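Local atomic coordinates of CSE1 (Thermus thermophilus, PDB entry 4AN8), a protein that forms part of the Cascade ribonucleoprotein complex of CRISPR adaptive immunity, which probably protects the bacterium against mobile genetic elements such as viruses and plasmids. Residues Gly84-Gln88 and Asp89-Asp93; Pro150-Tyr154 and Ala155-Arg159; Gly171-Arg175 and Tyr176-Ser180; Glu376-Glu379 and Lys380-Met384; Leu476-Gly479 and Ala480-Lys484. One frame throughout, in Å; residues are numbered along the deposited sequence.

Interaction 1: residues Gly84-Gln88 and Asp89-Asp93; sequences GGFPQ and DPIRD
Phe86, Pro87 and Gln88 meet Pro90, Ile91 and Arg92 in a local contact at the start of helix 88-98. The chain has just left helix 74-83 through a Schellman motif at Gly84, and a short loop leads from there into helix 88-98. Ile91 reaches back from the first turn. Its CG1 lies beside the backbone N (chi1 -69°) and the chain then runs on extended, which carries CD1 to within 3.6 Å of Phe86 CB. The same CD1 is 3.4 Å from Pro87 O. The Phe86 ring points on into apolar side chains: Leu64, Trp80, Leu200, Leu203 and Leu204. Beside it the two proline rings touch, with Pro87 CB 3.8 Å from Pro90 CG.

The polar links lie around Gln88. Its O accepts from Arg92 N at 2.9 Å, an almost straight bond (172°) that closes the first turn of the helix. Its side chain bends at chi2 (-98°) and turns back along the chain. NE2 then donates to Phe86 O at 3.2 Å. Phe86 O lies in the plane of the Gln88 amide, while the donor is tilted somewhat from the carbonyl plane of Phe86. Gln88 OE1 is 4.0 Å from Arg92 NH2, and the two flat groups are steeply inclined rather than stacked. The chemistry implies a greasy inner side that seats Phe86 and Ile91, and a polar side on which Gln88 ties the incoming loop to the helix start.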
loop_
_atom_site.group_PDB
_atom_site.type_symbol
_atom_site.label_atom_id
_atom_site.label_comp_id
_atom_site.label_asym_id
_atom_site.label_seq_id
_atom_site.Cartn_x
_atom_site.Cartn_y
_atom_site.Cartn_z
ATOM N N GLY A 84 -10.415 12.349 -22.054
ATOM C CA GLY A 84 -11.143 11.189 -21.584
ATOM C C GLY A 84 -10.501 9.868 -21.969
ATOM O O GLY A 84 -11.164 8.834 -21.993
ATOM N N GLY A 85 -9.203 9.869 -22.244
ATOM C CA GLY A 85 -8.546 8.617 -22.589
ATOM C C GLY A 85 -7.074 8.786 -22.895
ATOM O O GLY A 85 -6.634 9.912 -23.129
ATOM N N PHE A 86 -6.323 7.679 -22.860
ATOM C CA PHE A 86 -4.917 7.650 -23.260
ATOM C C PHE A 86 -4.799 7.595 -24.775
ATOM O O PHE A 86 -5.713 7.114 -25.449
ATOM C CB PHE A 86 -4.212 6.388 -22.736
ATOM C CG PHE A 86 -4.198 6.260 -21.250
ATOM C CD1 PHE A 86 -3.471 7.148 -20.470
ATOM C CD2 PHE A 86 -4.899 5.236 -20.631
ATOM C CE1 PHE A 86 -3.459 7.025 -19.105
ATOM C CE2 PHE A 86 -4.892 5.117 -19.260
ATOM C CZ PHE A 86 -4.178 6.006 -18.497
ATOM N N PRO A 87 -3.655 8.051 -25.314
ATOM C CA PRO A 87 -3.310 7.769 -26.709
ATOM C C PRO A 87 -3.380 6.268 -26.959
ATOM O O PRO A 87 -2.721 5.496 -26.246
ATOM C CB PRO A 87 -1.862 8.253 -26.809
ATOM C CG PRO A 87 -1.786 9.347 -25.835
ATOM C CD PRO A 87 -2.661 8.924 -24.676
ATOM N N GLN A 88 -4.166 5.866 -27.954
ATOM C CA GLN A 88 -4.474 4.457 -28.178
ATOM C C GLN A 88 -3.425 3.724 -28.998
ATOM O O GLN A 88 -3.109 2.567 -28.726
ATOM C CB GLN A 88 -5.818 4.331 -28.871
ATOM C CG GLN A 88 -6.884 5.137 -28.213
ATOM C CD GLN A 88 -7.742 4.312 -27.292
ATOM O OE1 GLN A 88 -8.425 3.382 -27.728
ATOM N NE2 GLN A 88 -7.723 4.650 -25.997
ATOM N N ASP A 89 -2.904 4.393 -30.017
ATOM C CA ASP A 89 -1.972 3.764 -30.941
ATOM C C ASP A 89 -0.653 3.383 -30.284
ATOM O O ASP A 89 -0.196 2.256 -30.445
ATOM C CB ASP A 89 -1.742 4.648 -32.177
ATOM C CG ASP A 89 -2.706 4.326 -33.320
ATOM O OD1 ASP A 89 -3.587 3.444 -33.155
ATOM O OD2 ASP A 89 -2.582 4.969 -34.390
ATOM N N PRO A 90 -0.032 4.318 -29.542
ATOM C CA PRO A 90 1.164 3.943 -28.782
ATOM C C PRO A 90 0.911 2.709 -27.908
ATOM O O PRO A 90 1.749 1.815 -27.852
ATOM C CB PRO A 90 1.406 5.165 -27.899
ATOM C CG PRO A 90 0.793 6.302 -28.676
ATOM C CD PRO A 90 -0.422 5.718 -29.304
ATOM N N ILE A 91 -0.230 2.656 -27.238
ATOM C CA ILE A 91 -0.535 1.504 -26.404
ATOM C C ILE A 91 -0.686 0.204 -27.225
ATOM O O ILE A 91 -0.101 -0.833 -26.883
ATOM C CB ILE A 91 -1.773 1.774 -25.510
ATOM C CG1 ILE A 91 -1.410 2.820 -24.452
ATOM C CG2 ILE A 91 -2.305 0.457 -24.889
ATOM C CD1 ILE A 91 -2.604 3.335 -23.675
ATOM N N ARG A 92 -1.461 0.258 -28.304
ATOM C CA ARG A 92 -1.575 -0.885 -29.202
ATOM C C ARG A 92 -0.227 -1.318 -29.768
ATOM O O ARG A 92 0.091 -2.498 -29.778
ATOM C CB ARG A 92 -2.529 -0.582 -30.346
ATOM C CG ARG A 92 -3.970 -0.486 -29.941
ATOM C CD ARG A 92 -4.849 -0.413 -31.178
ATOM N NE ARG A 92 -6.113 0.260 -30.911
ATOM C CZ ARG A 92 -7.197 -0.357 -30.454
ATOM N NH1 ARG A 92 -7.159 -1.660 -30.213
ATOM N NH2 ARG A 92 -8.319 0.327 -30.242
ATOM N N ASP A 93 0.569 -0.371 -30.245
ATOM C CA ASP A 93 1.882 -0.715 -30.765
ATOM C C ASP A 93 2.768 -1.416 -29.728
ATOM O O ASP A 93 3.337 -2.464 -30.000
ATOM C CB ASP A 93 2.589 0.517 -31.339
ATOM C CG ASP A 93 1.917 1.042 -32.605
ATOM O OD1 ASP A 93 1.149 0.276 -33.249
ATOM O OD2 ASP A 93 2.156 2.225 -32.955
#

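Interaction 2: residues Pro150-Tyr154 and Ala155-Arg159; sequences PKATY and AQAAR
Thr153 and Gln156 exchange two hydrogen bonds. Gln156 N donates to Thr153 OG1 at 3.2 Å, and Thr153 N donates back to Gln156 OE1, also at 3.2 Å. The second bond lies in the carbonyl plane of the Gln156 amide and uses a lone pair of OE1. Thr153 OG1 sits between its own backbone N and carbonyl carbon (chi1 60°), where it faces the backbone N of Gln156. The Gln156 side chain leaves beside its backbone N and is extended beyond CG. It passes close to the threonine hydroxyl, with Gln156 CG 3.2 Å from Thr153 OG1, before its oxygen meets Thr153 N.

This is a capping box, with Thr153 as the N-cap of helix 154-167. It satisfies one N-H of the first turn and also the N-H of the cap residue. The regular bonds of the helix follow: Ala157 N to Thr153 O at 3.0 Å and Ala158 N to Tyr154 O at 2.8 Å.

Ala152 comes just before the cap. Its CA lies 3.6 Å from Gln156 OE1, and its CB is 4.4 Å from Ala157 CB. That small apolar touch resembles a hydrophobic staple in position. Further out, Ala152 bonds through its backbone to Val261, and Trp125 touches its methyl. The Tyr154 ring meets Phe11 and Phe105, and its OH bonds to Asp256 and Lys10. Lys151 forms a salt bridge with Asp259.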
loop_
_atom_site.group_PDB
_atom_site.type_symbol
_atom_site.label_atom_id
_atom_site.label_comp_id
_atom_site.label_asym_id
_atom_site.label_seq_id
_atom_site.Cartn_x
_atom_site.Cartn_y
_atom_site.Cartn_z
ATOM N N PRO A 150 -6.834 -26.607 -3.589
ATOM C CA PRO A 150 -7.695 -26.364 -4.753
ATOM C C PRO A 150 -6.892 -25.988 -6.002
ATOM O O PRO A 150 -5.774 -25.498 -5.910
ATOM C CB PRO A 150 -8.542 -25.180 -4.301
ATOM C CG PRO A 150 -7.613 -24.398 -3.412
ATOM C CD PRO A 150 -6.768 -25.437 -2.690
ATOM N N LYS A 151 -7.470 -26.245 -7.160
ATOM C CA LYS A 151 -6.911 -25.801 -8.410
ATOM C C LYS A 151 -7.279 -24.327 -8.643
ATOM O O LYS A 151 -8.452 -23.962 -8.660
ATOM C CB LYS A 151 -7.447 -26.662 -9.546
ATOM C CG LYS A 151 -6.719 -26.462 -10.846
ATOM C CD LYS A 151 -7.594 -26.784 -12.066
ATOM C CE LYS A 151 -8.256 -28.144 -11.956
ATOM N NZ LYS A 151 -9.381 -28.321 -12.926
ATOM N N ALA A 152 -6.272 -23.481 -8.819
ATOM C CA ALA A 152 -6.510 -22.104 -9.235
ATOM C C ALA A 152 -6.886 -22.061 -10.704
ATOM O O ALA A 152 -6.398 -22.867 -11.498
ATOM C CB ALA A 152 -5.270 -21.277 -9.009
ATOM N N THR A 153 -7.745 -21.116 -11.072
ATOM C CA THR A 153 -7.905 -20.776 -12.481
ATOM C C THR A 153 -6.665 -20.021 -12.926
ATOM O O THR A 153 -5.913 -19.530 -12.098
ATOM C CB THR A 153 -9.124 -19.858 -12.757
ATOM O OG1 THR A 153 -8.962 -18.632 -12.028
ATOM C CG2 THR A 153 -10.433 -20.527 -12.355
ATOM N N TYR A 154 -6.456 -19.916 -14.230
ATOM C CA TYR A 154 -5.341 -19.138 -14.745
ATOM C C TYR A 154 -5.359 -17.720 -14.179
ATOM O O TYR A 154 -4.312 -17.201 -13.789
ATOM C CB TYR A 154 -5.355 -19.109 -16.267
ATOM C CG TYR A 154 -5.175 -20.473 -16.890
ATOM C CD1 TYR A 154 -4.352 -21.423 -16.300
ATOM C CD2 TYR A 154 -5.843 -20.819 -18.061
ATOM C CE1 TYR A 154 -4.186 -22.674 -16.860
ATOM C CE2 TYR A 154 -5.684 -22.065 -18.626
ATOM C CZ TYR A 154 -4.851 -22.992 -18.021
ATOM O OH TYR A 154 -4.683 -24.234 -18.590
ATOM N N ALA A 155 -6.544 -17.107 -14.117
ATOM C CA ALA A 155 -6.656 -15.727 -13.649
ATOM C C ALA A 155 -6.181 -15.628 -12.205
ATOM O O ALA A 155 -5.451 -14.718 -11.864
ATOM C CB ALA A 155 -8.105 -15.181 -13.806
ATOM N N GLN A 156 -6.566 -16.579 -11.360
ATOM C CA GLN A 156 -6.135 -16.528 -9.968
ATOM C C GLN A 156 -4.632 -16.802 -9.823
ATOM O O GLN A 156 -3.993 -16.223 -8.956
ATOM C CB GLN A 156 -6.910 -17.502 -9.090
ATOM C CG GLN A 156 -8.408 -17.380 -9.149
ATOM C CD GLN A 156 -9.080 -18.441 -8.294
ATOM O OE1 GLN A 156 -8.966 -19.624 -8.576
ATOM N NE2 GLN A 156 -9.743 -18.016 -7.212
ATOM N N ALA A 157 -4.068 -17.684 -10.651
ATOM C CA ALA A 157 -2.627 -17.937 -10.571
ATOM C C ALA A 157 -1.851 -16.714 -11.041
ATOM O O ALA A 157 -0.842 -16.349 -10.464
ATOM C CB ALA A 157 -2.222 -19.176 -11.375
ATOM N N ALA A 158 -2.330 -16.071 -12.086
ATOM C CA ALA A 158 -1.688 -14.843 -12.560
ATOM C C ALA A 158 -1.658 -13.793 -11.449
ATOM O O ALA A 158 -0.605 -13.207 -11.162
ATOM C CB ALA A 158 -2.403 -14.318 -13.781
ATOM N N ARG A 159 -2.805 -13.590 -10.790
ATOM C CA ARG A 159 -2.856 -12.603 -9.717
ATOM C C ARG A 159 -1.979 -12.959 -8.507
ATOM O O ARG A 159 -1.335 -12.095 -7.938
ATOM C CB ARG A 159 -4.297 -12.293 -9.298
ATOM C CG ARG A 159 -5.110 -11.685 -10.454
ATOM C CD ARG A 159 -6.430 -11.117 -9.998
ATOM N NE ARG A 159 -7.308 -12.126 -9.415
ATOM C CZ ARG A 159 -8.267 -12.773 -10.079
ATOM N NH1 ARG A 159 -8.464 -12.533 -11.363
ATOM N NH2 ARG A 159 -9.023 -13.669 -9.455
#

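Interaction 3: residues Gly171-Arg175 and Tyr176-Ser180; sequences GLLRR and YGVGS
Residues 171-175 and 176-180 run antiparallel, joined by a type I' turn from Arg175 to Val178 and interrupted by a beta bulge. Arg175 and Val178 are the hydrogen-bonded pair: Val178 N donates to Arg175 O at 2.9 Å, and Arg175 N returns the bond to Val178 O at 3.2 Å. At the bulge Gly179 O takes two donors, Leu173 N at 2.8 Å and Arg174 N at 3.0 Å. Both come from the same face of its carbonyl plane.

Leu173 has CG opposite its backbone N (chi1 175°). This sends CD2 across to Val178 CG1 at 3.8 Å, and Pro268 of strand 261-273 touches both side chains. Arg175 bends at chi3 (72°), and its NE bonds to Tyr266 O. Its NH2 donates to a water at 2.8 Å, which also bonds to Tyr176 OH at 2.9 Å. The water lies in plane at the edge of both flat groups and links the two side chains, which are adjacent in sequence. The whole is a short surface beta hairpin with a G1 bulge, in which Arg174 takes the positive-phi position.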
loop_
_atom_site.group_PDB
_atom_site.type_symbol
_atom_site.label_atom_id
_atom_site.label_comp_id
_atom_site.label_asym_id
_atom_site.label_seq_id
_atom_site.Cartn_x
_atom_site.Cartn_y
_atom_site.Cartn_z
ATOM N N GLY A 171 13.272 -14.340 3.851
ATOM C CA GLY A 171 13.251 -15.437 4.804
ATOM C C GLY A 171 13.818 -16.720 4.222
ATOM O O GLY A 171 14.397 -16.724 3.131
ATOM N N LEU A 172 13.636 -17.816 4.945
ATOM C CA LEU A 172 14.216 -19.092 4.555
ATOM C C LEU A 172 13.753 -19.522 3.171
ATOM O O LEU A 172 12.584 -19.402 2.850
ATOM C CB LEU A 172 13.873 -20.173 5.585
ATOM C CG LEU A 172 15.046 -21.112 5.861
ATOM C CD1 LEU A 172 16.188 -20.346 6.541
ATOM C CD2 LEU A 172 14.615 -22.314 6.694
ATOM N N LEU A 173 14.677 -20.030 2.364
ATOM C CA LEU A 173 14.358 -20.532 1.031
ATOM C C LEU A 173 14.974 -21.923 0.802
ATOM O O LEU A 173 14.275 -22.879 0.456
ATOM C CB LEU A 173 14.849 -19.551 -0.042
ATOM C CG LEU A 173 14.689 -20.018 -1.490
ATOM C CD1 LEU A 173 13.211 -20.124 -1.808
ATOM C CD2 LEU A 173 15.380 -19.082 -2.482
ATOM N N ARG A 174 16.292 -22.030 0.971
ATOM C CA ARG A 174 16.979 -23.323 0.854
ATOM C C ARG A 174 16.645 -24.063 -0.432
ATOM O O ARG A 174 16.247 -25.222 -0.425
ATOM C CB ARG A 174 16.722 -24.187 2.082
ATOM C CG ARG A 174 17.404 -23.616 3.300
ATOM C CD ARG A 174 17.152 -24.423 4.551
ATOM N NE ARG A 174 17.899 -23.864 5.675
ATOM C CZ ARG A 174 17.684 -24.177 6.951
ATOM N NH1 ARG A 174 16.731 -25.045 7.274
ATOM N NH2 ARG A 174 18.414 -23.613 7.904
ATOM N N ARG A 175 16.824 -23.369 -1.543
ATOM C CA ARG A 175 16.606 -23.963 -2.853
ATOM C C ARG A 175 17.633 -23.418 -3.835
ATOM O O ARG A 175 18.039 -22.243 -3.764
ATOM C CB ARG A 175 15.182 -23.699 -3.349
ATOM C CG ARG A 175 14.087 -24.293 -2.450
ATOM C CD ARG A 175 12.677 -23.933 -2.933
ATOM N NE ARG A 175 12.305 -24.643 -4.153
ATOM C CZ ARG A 175 11.717 -25.836 -4.172
ATOM N NH1 ARG A 175 11.428 -26.460 -3.037
ATOM N NH2 ARG A 175 11.422 -26.413 -5.331
ATOM N N TYR A 176 18.063 -24.299 -4.736
ATOM C CA TYR A 176 19.009 -23.955 -5.778
ATOM C C TYR A 176 20.148 -23.066 -5.296
ATOM O O TYR A 176 20.523 -22.104 -5.978
ATOM C CB TYR A 176 18.294 -23.352 -6.987
ATOM C CG TYR A 176 17.160 -24.231 -7.454
ATOM C CD1 TYR A 176 17.411 -25.374 -8.203
ATOM C CD2 TYR A 176 15.843 -23.940 -7.117
ATOM C CE1 TYR A 176 16.386 -26.201 -8.612
ATOM C CE2 TYR A 176 14.805 -24.755 -7.531
ATOM C CZ TYR A 176 15.086 -25.886 -8.272
ATOM O OH TYR A 176 14.068 -26.715 -8.673
ATOM N N GLY A 177 20.696 -23.408 -4.128
ATOM C CA GLY A 177 21.914 -22.801 -3.625
ATOM C C GLY A 177 21.726 -21.507 -2.854
ATOM O O GLY A 177 22.705 -20.848 -2.498
ATOM N N VAL A 178 20.474 -21.135 -2.594
ATOM C CA VAL A 178 20.177 -19.904 -1.881
ATOM C C VAL A 178 19.510 -20.259 -0.554
ATOM O O VAL A 178 18.432 -20.856 -0.518
ATOM C CB VAL A 178 19.284 -18.961 -2.732
ATOM C CG1 VAL A 178 18.920 -17.705 -1.961
ATOM C CG2 VAL A 178 20.001 -18.592 -4.052
ATOM N N GLY A 179 20.172 -19.912 0.541
ATOM C CA GLY A 179 19.674 -20.243 1.859
ATOM C C GLY A 179 18.486 -19.373 2.239
ATOM O O GLY A 179 17.451 -19.876 2.661
ATOM N N SER A 180 18.630 -18.060 2.089
ATOM C CA SER A 180 17.521 -17.177 2.400
ATOM C C SER A 180 17.332 -16.104 1.335
ATOM O O SER A 180 18.284 -15.618 0.750
ATOM C CB SER A 180 17.694 -16.550 3.779
ATOM O OG SER A 180 18.721 -15.591 3.748
HETATM O O HOH W 1 11.290 -26.010 -8.115
#

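Interaction 4: residues Glu376-Glu379 and Lys380-Met384; sequences ENLE and KALKM
Leu378 has CG opposite its backbone N (chi1 -174°), which swings its branched end along the helix toward Leu382. CD1 of Leu378 meets CD1 of Leu382 at 3.9 Å, and the two leucines run in parallel off the same side of the helix, branch against branch. Glu376 likewise has CG opposite its N and is extended beyond CG, whereas Lys380 starts beside its own N and bends only at its last torsion (chi4 -58°). The aliphatic part of the lysine therefore runs alongside the glutamate, with Lys380 CE 3.9 Å from both CG and OE2 of Glu376. The charges do not pair: Glu376 OE2 and Lys380 NZ are 4.9 Å apart. The salt bridge of Glu376 is made to Lys373 instead. Any attraction between Glu376 and Lys380 is probably weak, the more so as Glu376 is poorly ordered.

Beneath the side chains the backbone is bonded one turn apart. Lys380 N donates to Glu376 O at 3.0 Å, Ala381 N to Asn377 O at 2.9 Å and Leu382 N to Leu378 O at 3.0 Å. Lys383 N to Glu379 O is more bent, with an N-H...O angle of 135°. Ala381 CB rests 3.3 Å from Asn377 O.

Phe441 of helix 429-446 touches both leucines, and Phe444 touches Ala381. Asn377 ND2 bonds to Val448 O. The arrangement is a regular amphipathic alpha helix, 372-403. Its leucine and alanine side packs on helix 429-446, and Trp457 of helix 453-476 bonds to Ala381 O, within the C-terminal helical bundle of the Cse1 family.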
loop_
_atom_site.group_PDB
_atom_site.type_symbol
_atom_site.label_atom_id
_atom_site.label_comp_id
_atom_site.label_asym_id
_atom_site.label_seq_id
_atom_site.Cartn_x
_atom_site.Cartn_y
_atom_site.Cartn_z
ATOM N N GLU A 376 0.832 23.102 8.073
ATOM C CA GLU A 376 0.917 23.659 9.414
ATOM C C GLU A 376 -0.230 23.136 10.262
ATOM O O GLU A 376 -0.021 22.671 11.384
ATOM C CB GLU A 376 0.882 25.189 9.348
ATOM C CG GLU A 376 0.407 25.883 10.615
ATOM C CD GLU A 376 0.131 27.366 10.399
ATOM O OE1 GLU A 376 0.902 28.023 9.665
ATOM O OE2 GLU A 376 -0.865 27.875 10.959
ATOM N N ASN A 377 -1.439 23.202 9.717
ATOM C CA ASN A 377 -2.609 22.675 10.414
ATOM C C ASN A 377 -2.479 21.188 10.746
ATOM O O ASN A 377 -2.833 20.757 11.848
ATOM C CB ASN A 377 -3.887 22.926 9.618
ATOM C CG ASN A 377 -4.286 24.371 9.627
ATOM O OD1 ASN A 377 -3.935 25.109 10.547
ATOM N ND2 ASN A 377 -5.008 24.801 8.596
ATOM N N LEU A 378 -1.972 20.414 9.794
ATOM C CA LEU A 378 -1.822 18.977 9.984
ATOM C C LEU A 378 -0.816 18.709 11.095
ATOM O O LEU A 378 -1.048 17.874 11.962
ATOM C CB LEU A 378 -1.382 18.304 8.680
ATOM C CG LEU A 378 -1.304 16.776 8.666
ATOM C CD1 LEU A 378 -2.636 16.139 9.120
ATOM C CD2 LEU A 378 -0.920 16.286 7.266
ATOM N N GLU A 379 0.295 19.438 11.073
ATOM C CA GLU A 379 1.312 19.319 12.108
ATOM C C GLU A 379 0.710 19.568 13.506
ATOM O O GLU A 379 0.915 18.787 14.432
ATOM C CB GLU A 379 2.454 20.300 11.819
ATOM C CG GLU A 379 3.764 20.005 12.531
ATOM C CD GLU A 379 4.920 20.872 12.023
ATOM O OE1 GLU A 379 4.751 21.556 10.988
ATOM O OE2 GLU A 379 5.999 20.872 12.657
ATOM N N LYS A 380 -0.033 20.658 13.657
ATOM C CA LYS A 380 -0.656 20.980 14.944
ATOM C C LYS A 380 -1.677 19.920 15.358
ATOM O O LYS A 380 -1.674 19.457 16.489
ATOM C CB LYS A 380 -1.363 22.348 14.893
ATOM C CG LYS A 380 -0.451 23.566 14.760
ATOM C CD LYS A 380 -1.279 24.858 14.751
ATOM C CE LYS A 380 -0.455 26.088 14.370
ATOM N NZ LYS A 380 0.709 26.301 15.276
ATOM N N ALA A 381 -2.573 19.572 14.439
ATOM C CA ALA A 381 -3.642 18.627 14.727
ATOM C C ALA A 381 -3.056 17.341 15.274
ATOM O O ALA A 381 -3.554 16.788 16.252
ATOM C CB ALA A 381 -4.442 18.332 13.461
ATOM N N LEU A 382 -1.988 16.867 14.637
ATOM C CA LEU A 382 -1.423 15.581 15.007
ATOM C C LEU A 382 -0.672 15.702 16.317
ATOM O O LEU A 382 -0.545 14.736 17.060
ATOM C CB LEU A 382 -0.505 15.045 13.905
ATOM C CG LEU A 382 -1.120 13.972 13.008
ATOM C CD1 LEU A 382 -2.505 14.380 12.573
ATOM C CD2 LEU A 382 -0.217 13.672 11.809
ATOM N N LYS A 383 -0.156 16.889 16.590
ATOM C CA LYS A 383 0.647 17.101 17.787
ATOM C C LYS A 383 -0.271 17.128 19.010
ATOM O O LYS A 383 -0.012 16.456 20.002
ATOM C CB LYS A 383 1.454 18.396 17.671
ATOM C CG LYS A 383 2.543 18.553 18.715
ATOM C CD LYS A 383 3.384 19.793 18.435
ATOM C CE LYS A 383 4.424 20.050 19.526
ATOM N NZ LYS A 383 3.813 20.492 20.817
ATOM N N MET A 384 -1.351 17.888 18.918
ATOM C CA MET A 384 -2.371 17.869 19.953
ATOM C C MET A 384 -2.785 16.432 20.249
ATOM O O MET A 384 -2.742 15.997 21.404
ATOM C CB MET A 384 -3.586 18.690 19.525
ATOM C CG MET A 384 -3.291 20.169 19.352
ATOM S SD MET A 384 -4.512 21.052 18.351
ATOM C CE MET A 384 -6.015 20.693 19.260
#

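Interaction 5: residues Leu476-Gly479 and Ala480-Lys484; sequences LGTG and ARHLK
His482 turns its side chain toward Leu476 and Gly479, and its CB packs against their carbonyl oxygens. Leu476 O is only 3.0 Å from His482 CB, a tight carbon-oxygen approach. The leucine side chain joins in, with Leu476 CD2 4.1 Å from His482 CB, and the leucine branch slants across the CB. The imidazole leaves beside its backbone N (chi1 -57°), which brings CD2 against the Gly479 backbone, 3.8 Å from Gly479 N. At the ring edge, near its plane, lies Thr478 OG1, 4.4 Å from His482 CD2.

Leu483 takes a different course. Its CG approaches Gly479 O at 3.5 Å, and CD2 lies 3.6 Å from that oxygen. Gly479 O also accepts a weak hydrogen bond from His482 N at 3.3 Å.

Two type I turns, Leu476 to Gly479 and Ala480 to Leu483, carry the chain from helix 453-476 into helix 483-499. Val399 of helix 372-403 touches Leu476, and Val403 touches Arg481 and His482. With one weak hydrogen bond, the contact rests mainly on van der Waals fit around the carbonyls of Leu476 and Gly479. The lack of a side chain at Gly479 lets the imidazole lie against the main chain.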
loop_
_atom_site.group_PDB
_atom_site.type_symbol
_atom_site.label_atom_id
_atom_site.label_comp_id
_atom_site.label_asym_id
_atom_site.label_seq_id
_atom_site.Cartn_x
_atom_site.Cartn_y
_atom_site.Cartn_z
ATOM N N LEU A 476 -14.059 0.656 35.741
ATOM C CA LEU A 476 -13.544 0.817 37.090
ATOM C C LEU A 476 -14.634 0.762 38.162
ATOM O O LEU A 476 -14.360 0.443 39.313
ATOM C CB LEU A 476 -12.767 2.127 37.205
ATOM C CG LEU A 476 -11.472 2.174 36.385
ATOM C CD1 LEU A 476 -10.821 3.558 36.474
ATOM C CD2 LEU A 476 -10.510 1.070 36.831
ATOM N N GLY A 477 -15.868 1.066 37.781
ATOM C CA GLY A 477 -16.922 1.218 38.764
ATOM C C GLY A 477 -17.546 -0.062 39.288
ATOM O O GLY A 477 -18.560 0.002 39.976
ATOM N N THR A 478 -16.951 -1.215 38.991
ATOM C CA THR A 478 -17.584 -2.494 39.316
ATOM C C THR A 478 -16.907 -3.274 40.440
ATOM O O THR A 478 -17.427 -4.297 40.896
ATOM C CB THR A 478 -17.656 -3.431 38.077
ATOM O OG1 THR A 478 -16.339 -3.900 37.739
ATOM C CG2 THR A 478 -18.295 -2.716 36.882
ATOM N N GLY A 479 -15.728 -2.832 40.858
ATOM C CA GLY A 479 -15.018 -3.516 41.922
ATOM C C GLY A 479 -14.637 -2.522 43.004
ATOM O O GLY A 479 -14.376 -1.353 42.707
ATOM N N ALA A 480 -14.633 -2.977 44.255
ATOM C CA ALA A 480 -14.229 -2.124 45.364
ATOM C C ALA A 480 -12.753 -1.756 45.250
ATOM O O ALA A 480 -12.376 -0.635 45.567
ATOM C CB ALA A 480 -14.512 -2.806 46.708
ATOM N N ARG A 481 -11.933 -2.697 44.783
ATOM C CA ARG A 481 -10.489 -2.479 44.644
ATOM C C ARG A 481 -10.149 -1.476 43.531
ATOM O O ARG A 481 -9.060 -0.914 43.501
ATOM C CB ARG A 481 -9.748 -3.802 44.419
ATOM C CG ARG A 481 -10.112 -4.511 43.123
ATOM C CD ARG A 481 -9.025 -5.493 42.707
ATOM N NE ARG A 481 -9.271 -6.052 41.379
ATOM C CZ ARG A 481 -8.334 -6.604 40.610
ATOM N NH1 ARG A 481 -7.077 -6.671 41.035
ATOM N NH2 ARG A 481 -8.653 -7.082 39.412
ATOM N N HIS A 482 -11.092 -1.244 42.628
ATOM C CA HIS A 482 -10.867 -0.323 41.519
ATOM C C HIS A 482 -11.137 1.137 41.879
ATOM O O HIS A 482 -10.860 2.026 41.085
ATOM C CB HIS A 482 -11.734 -0.712 40.324
ATOM C CG HIS A 482 -11.513 -2.111 39.843
ATOM N ND1 HIS A 482 -10.350 -2.808 40.088
ATOM C CD2 HIS A 482 -12.306 -2.941 39.125
ATOM C CE1 HIS A 482 -10.435 -4.010 39.545
ATOM N NE2 HIS A 482 -11.612 -4.117 38.955
ATOM N N LEU A 483 -11.664 1.386 43.074
ATOM C CA LEU A 483 -12.183 2.715 43.409
ATOM C C LEU A 483 -11.120 3.775 43.714
ATOM O O LEU A 483 -11.308 4.955 43.389
ATOM C CB LEU A 483 -13.218 2.627 44.540
ATOM C CG LEU A 483 -14.460 1.822 44.142
ATOM C CD1 LEU A 483 -15.584 1.961 45.160
ATOM C CD2 LEU A 483 -14.941 2.239 42.735
ATOM N N LYS A 484 -10.009 3.375 44.324
ATOM C CA LYS A 484 -8.938 4.337 44.566
ATOM C C LYS A 484 -8.368 4.868 43.240
ATOM O O LYS A 484 -8.167 6.083 43.063
ATOM C CB LYS A 484 -7.821 3.744 45.434
ATOM C CG LYS A 484 -6.668 4.722 45.668
ATOM C CD LYS A 484 -5.743 4.291 46.801
ATOM C CE LYS A 484 -4.765 3.205 46.374
ATOM N NZ LYS A 484 -3.911 2.770 47.517
#

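How the interactions relate
The five contacts come one after another along the chain. Interactions 1, 2 and 3 belong to the N-terminal part, and interactions 4 and 5 to the helical C-terminal part. Interactions 2 and 3 are near in sequence, since helix 154-167 leads into strand 171-175, and their centres are about 25 Å apart. Both 150-159 and 171-180 also contact strand 261-273. Interactions 4 and 5 have centres about 36 Å apart and are linked by helix 372-403, which carries the first and touches the second. Interactions 1 and 5 are about 70 Å apart between centres, on opposite sides of the chain's centre. No two contacts touch; each is local to its own turn, hairpin or helix, spread over both parts of the protein.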